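Local atomic coordinates of E3 SUMO-protein ligase SIZ1 (PDB entry 3I2D), a protein that acts as an E3 ligase of the PIAS family, promoting attachment of SUMO to septins and PCNA through its SP-RING zinc finger. Residues Leu83-Glu88 with Gly94-Lys99; Pro173-Lys176 with Gln181-Val184. All blocks are in the same frame, centred on the assembly; numbering follows the deposited sequence.

Both contacts belong to the PINIT domain of this SIZ1 fragment and lie away from the zinc of the SP-RING finger, which C268, H270, C291 and C294 hold. Contact 1 packs strand 74-90, an outermost strand of one antiparallel sheet, against strand 93-100, an outermost strand of a second. Contact 2 ties the loop after strand 169-170, itself the far edge of the first sheet, to the start of strand 182-191 in the second. Strands 93-100 and 182-191 are neighbours, and a probable hydrogen bond of 3.0 Å from V184 N to A98 O joins the two contacts directly. Their centres lie about 15 Å apart, and contact 1 closes in the chain before contact 2 opens.

Contact 1: Leu83-Glu88 with Gly94-Lys99; sequences LVMNVE and GMCSAK
L83 opens the contact by bringing its CD2 methyl to within 4.1 Å of A98 CB. M85 carries most of the rest. Its CB packs 3.7 Å from C96 SG, and with CG anti to the carbonyl carbon (chi1 -43°) the chain runs alongside A98, SD lying 3.9 Å from A98 CB. An alanine in place of M85 would probably open a gap beside A98 and L197, the thioether that fills it being gone. N86 turns its amide elsewhere, OD1 bonding to K196, and contributes its backbone O, 3.5 Å from C96 CB. V87 finishes the row: CG2 lies 4.2 Å from C96 SG, which touches both M85 and V87. The strand segments run antiparallel at 169° with axes 6.8 Å apart, but no hydrogen bond spans them; M85 and V87 pair through their backbones with strand 195-204, C96 and A98 with strand 182-191. The edge strands of two sheets therefore meet mainly through methyl, methylene and sulfur groups, with the backbone oxygens of N86 and S97 alongside, a largely apolar seam in the PINIT domain that is consistent with cohesion through burial of nonpolar surface.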
loop_
_atom_site.group_PDB
_atom_site.type_symbol
_atom_site.label_atom_id
_atom_site.label_comp_id
_atom_site.label_asym_id
_atom_site.label_seq_id
_atom_site.Cartn_x
_atom_site.Cartn_y
_atom_site.Cartn_z
ATOM N N LEU A 83 20.869 2.151 -12.479
ATOM C CA LEU A 83 20.008 3.234 -11.989
ATOM C C LEU A 83 20.158 3.459 -10.486
ATOM O O LEU A 83 19.256 3.162 -9.705
ATOM C CB LEU A 83 18.545 2.921 -12.297
ATOM C CG LEU A 83 17.836 3.833 -13.284
ATOM C CD1 LEU A 83 16.387 3.400 -13.417
ATOM C CD2 LEU A 83 17.919 5.265 -12.793
ATOM N N VAL A 84 21.307 3.971 -10.080
ATOM C CA VAL A 84 21.552 4.244 -8.675
ATOM C C VAL A 84 22.314 5.545 -8.626
ATOM O O VAL A 84 23.462 5.623 -9.068
ATOM C CB VAL A 84 22.371 3.136 -8.033
ATOM C CG1 VAL A 84 22.662 3.476 -6.579
ATOM C CG2 VAL A 84 21.614 1.828 -8.144
ATOM N N MET A 85 21.666 6.573 -8.100
ATOM C CA MET A 85 22.277 7.892 -8.028
ATOM C C MET A 85 22.333 8.429 -6.599
ATOM O O MET A 85 21.692 7.906 -5.684
ATOM C CB MET A 85 21.488 8.851 -8.922
ATOM C CG MET A 85 21.129 8.232 -10.265
ATOM S SD MET A 85 19.960 9.184 -11.255
ATOM C CE MET A 85 18.436 8.979 -10.348
ATOM N N ASN A 86 23.120 9.475 -6.411
ATOM C CA ASN A 86 23.252 10.098 -5.107
ATOM C C ASN A 86 22.955 11.571 -5.275
ATOM O O ASN A 86 23.319 12.174 -6.289
ATOM C CB ASN A 86 24.668 9.918 -4.577
ATOM C CG ASN A 86 25.017 8.466 -4.355
ATOM O OD1 ASN A 86 24.723 7.899 -3.301
ATOM N ND2 ASN A 86 25.636 7.845 -5.360
ATOM N N VAL A 87 22.254 12.131 -4.297
ATOM C CA VAL A 87 21.914 13.539 -4.279
ATOM C C VAL A 87 22.812 14.125 -3.203
ATOM O O VAL A 87 22.822 13.658 -2.060
ATOM C CB VAL A 87 20.435 13.753 -3.916
ATOM C CG1 VAL A 87 20.159 15.229 -3.672
ATOM C CG2 VAL A 87 19.556 13.255 -5.043
ATOM N N GLU A 88 23.581 15.139 -3.571
ATOM C CA GLU A 88 24.501 15.770 -2.631
ATOM C C GLU A 88 23.934 16.999 -1.937
ATOM O O GLU A 88 22.879 17.518 -2.308
ATOM C CB GLU A 88 25.787 16.165 -3.357
ATOM C CG GLU A 88 26.758 15.022 -3.612
ATOM C CD GLU A 88 27.958 15.456 -4.445
ATOM O OE1 GLU A 88 28.980 14.730 -4.443
ATOM O OE2 GLU A 88 27.876 16.521 -5.108
ATOM N N GLY A 94 22.012 21.222 -8.454
ATOM C CA GLY A 94 22.876 20.073 -8.591
ATOM C C GLY A 94 22.073 19.044 -9.345
ATOM O O GLY A 94 20.872 19.223 -9.511
ATOM N N MET A 95 22.703 17.980 -9.816
ATOM C CA MET A 95 21.953 16.968 -10.523
ATOM C C MET A 95 22.697 15.664 -10.600
ATOM O O MET A 95 23.918 15.622 -10.474
ATOM C CB MET A 95 21.619 17.426 -11.939
ATOM C CG MET A 95 22.806 17.532 -12.848
ATOM S SD MET A 95 22.266 17.900 -14.521
ATOM C CE MET A 95 22.131 19.732 -14.476
ATOM N N CYS A 96 21.937 14.593 -10.778
ATOM C CA CYS A 96 22.525 13.286 -10.923
ATOM C C CYS A 96 21.843 12.648 -12.112
ATOM O O CYS A 96 20.657 12.858 -12.365
ATOM C CB CYS A 96 22.354 12.446 -9.660
ATOM S SG CYS A 96 20.721 12.450 -9.000
ATOM N N SER A 97 22.630 11.904 -12.870
ATOM C CA SER A 97 22.135 11.252 -14.049
ATOM C C SER A 97 22.529 9.793 -14.025
ATOM O O SER A 97 23.322 9.347 -13.194
ATOM C CB SER A 97 22.720 11.927 -15.290
ATOM O OG SER A 97 24.138 11.953 -15.227
ATOM N N ALA A 98 21.955 9.048 -14.947
ATOM C CA ALA A 98 22.250 7.645 -15.063
ATOM C C ALA A 98 21.857 7.235 -16.464
ATOM O O ALA A 98 20.901 7.757 -17.041
ATOM C CB ALA A 98 21.465 6.848 -14.038
ATOM N N LYS A 99 22.638 6.327 -17.024
ATOM C CA LYS A 99 22.371 5.809 -18.347
ATOM C C LYS A 99 22.299 4.314 -18.112
ATOM O O LYS A 99 23.092 3.758 -17.333
ATOM C CB LYS A 99 23.508 6.166 -19.304
ATOM C CG LYS A 99 23.643 7.664 -19.568
ATOM C CD LYS A 99 24.817 7.969 -20.494
ATOM C CE LYS A 99 24.873 9.441 -20.883
ATOM N NZ LYS A 99 25.096 10.337 -19.713
#

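Contact 2: Pro173-Lys176 with Gln181-Val184; sequences PHLK and QNNV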
loop_
_atom_site.group_PDB
_atom_site.type_symbol
_atom_site.label_atom_id
_atom_site.label_comp_id
_atom_site.label_asym_id
_atom_site.label_seq_id
_atom_site.Cartn_x
_atom_site.Cartn_y
_atom_site.Cartn_z
ATOM N N PRO A 173 6.619 4.626 -18.907
ATOM C CA PRO A 173 6.095 5.116 -20.187
ATOM C C PRO A 173 7.063 5.944 -21.033
ATOM O O PRO A 173 6.712 6.356 -22.135
ATOM C CB PRO A 173 4.862 5.924 -19.772
ATOM C CG PRO A 173 5.229 6.437 -18.420
ATOM C CD PRO A 173 5.869 5.204 -17.778
ATOM N N HIS A 174 8.273 6.183 -20.540
ATOM C CA HIS A 174 9.241 6.992 -21.285
ATOM C C HIS A 174 10.531 6.262 -21.612
ATOM O O HIS A 174 11.514 6.879 -22.025
ATOM C CB HIS A 174 9.564 8.267 -20.507
ATOM C CG HIS A 174 8.349 9.030 -20.100
ATOM N ND1 HIS A 174 7.551 9.689 -21.010
ATOM C CD2 HIS A 174 7.739 9.158 -18.898
ATOM C CE1 HIS A 174 6.498 10.185 -20.385
ATOM N NE2 HIS A 174 6.587 9.875 -19.105
ATOM N N LEU A 175 10.541 4.949 -21.416
ATOM C CA LEU A 175 11.727 4.174 -21.746
ATOM C C LEU A 175 11.831 4.146 -23.271
ATOM O O LEU A 175 10.816 4.276 -23.968
ATOM C CB LEU A 175 11.604 2.739 -21.223
ATOM C CG LEU A 175 11.847 2.479 -19.737
ATOM C CD1 LEU A 175 11.555 1.022 -19.439
ATOM C CD2 LEU A 175 13.286 2.816 -19.369
ATOM N N LYS A 176 13.051 4.003 -23.786
ATOM C CA LYS A 176 13.259 3.925 -25.227
ATOM C C LYS A 176 13.165 2.444 -25.624
ATOM O O LYS A 176 13.127 1.573 -24.749
ATOM C CB LYS A 176 14.625 4.508 -25.599
ATOM C CG LYS A 176 14.649 6.030 -25.683
ATOM C CD LYS A 176 16.043 6.541 -26.058
ATOM C CE LYS A 176 16.067 8.057 -26.237
ATOM N NZ LYS A 176 15.066 8.498 -27.245
ATOM N N GLN A 181 19.974 2.937 -25.372
ATOM C CA GLN A 181 20.269 3.495 -24.061
ATOM C C GLN A 181 19.213 4.470 -23.552
ATOM O O GLN A 181 18.616 5.231 -24.322
ATOM C CB GLN A 181 21.629 4.183 -24.095
ATOM C CG GLN A 181 21.908 5.025 -22.880
ATOM C CD GLN A 181 23.085 5.947 -23.087
ATOM O OE1 GLN A 181 24.214 5.491 -23.244
ATOM N NE2 GLN A 181 22.827 7.255 -23.098
ATOM N N ASN A 182 18.995 4.427 -22.241
ATOM C CA ASN A 182 18.033 5.287 -21.569
ATOM C C ASN A 182 18.787 6.272 -20.704
ATOM O O ASN A 182 19.872 5.973 -20.205
ATOM C CB ASN A 182 17.108 4.464 -20.675
ATOM C CG ASN A 182 16.025 3.760 -21.452
ATOM O OD1 ASN A 182 15.156 4.398 -22.058
ATOM N ND2 ASN A 182 16.065 2.432 -21.440
ATOM N N ASN A 183 18.211 7.449 -20.519
ATOM C CA ASN A 183 18.858 8.447 -19.691
ATOM C C ASN A 183 17.891 9.076 -18.698
ATOM O O ASN A 183 16.853 9.624 -19.074
ATOM C CB ASN A 183 19.487 9.533 -20.561
ATOM C CG ASN A 183 20.776 10.059 -19.973
ATOM O OD1 ASN A 183 20.777 10.793 -18.977
ATOM N ND2 ASN A 183 21.893 9.667 -20.577
ATOM N N VAL A 184 18.244 8.983 -17.423
ATOM C CA VAL A 184 17.437 9.544 -16.357
ATOM C C VAL A 184 18.225 10.660 -15.716
ATOM O O VAL A 184 19.408 10.507 -15.440
ATOM C CB VAL A 184 17.139 8.509 -15.276
ATOM C CG1 VAL A 184 16.348 9.155 -14.157
ATOM C CG2 VAL A 184 16.370 7.357 -15.872
#
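N182 sets its CG anti to the carbonyl carbon (chi1 -78°), and a chi2 of -65° turns the amide so that OD1 meets the backbone of K176 while ND2 lies by L175. The bond from K176 N to N182 OD1 is 2.8 Å long and nearly straight, 162° at the hydrogen. It arrives in the carbonyl plane on a lone pair of OD1. The same oxygen also accepts from N148 ND2, so two donors fix the rotation of this buried amide. L175 crosses the N182 side chain at about a right angle, its CD2 methyl 3.5 Å from N182 ND2, and thus covers the nitrogen end of the amide with a nonpolar group. The K176 side chain slides past N182 in the opposing direction: K176 CB stands 3.6 Å from N182 OD1, and farther along K176 CD comes to 3.4 Å from Q181 O. A side-chain carbonyl thus takes the backbone N-H of K176, in a segment without regular helix or strand. The loop follows strand 169-170, and L175 also reaches L119 on strand 117-125 and L102. N182 begins strand 182-191 and pairs through its backbone with F100 at the end of strand 93-100, while N148 beyond strand 143-147 bonds to H174 O and N183 N, linking the loop to the second sheet of the PINIT domain.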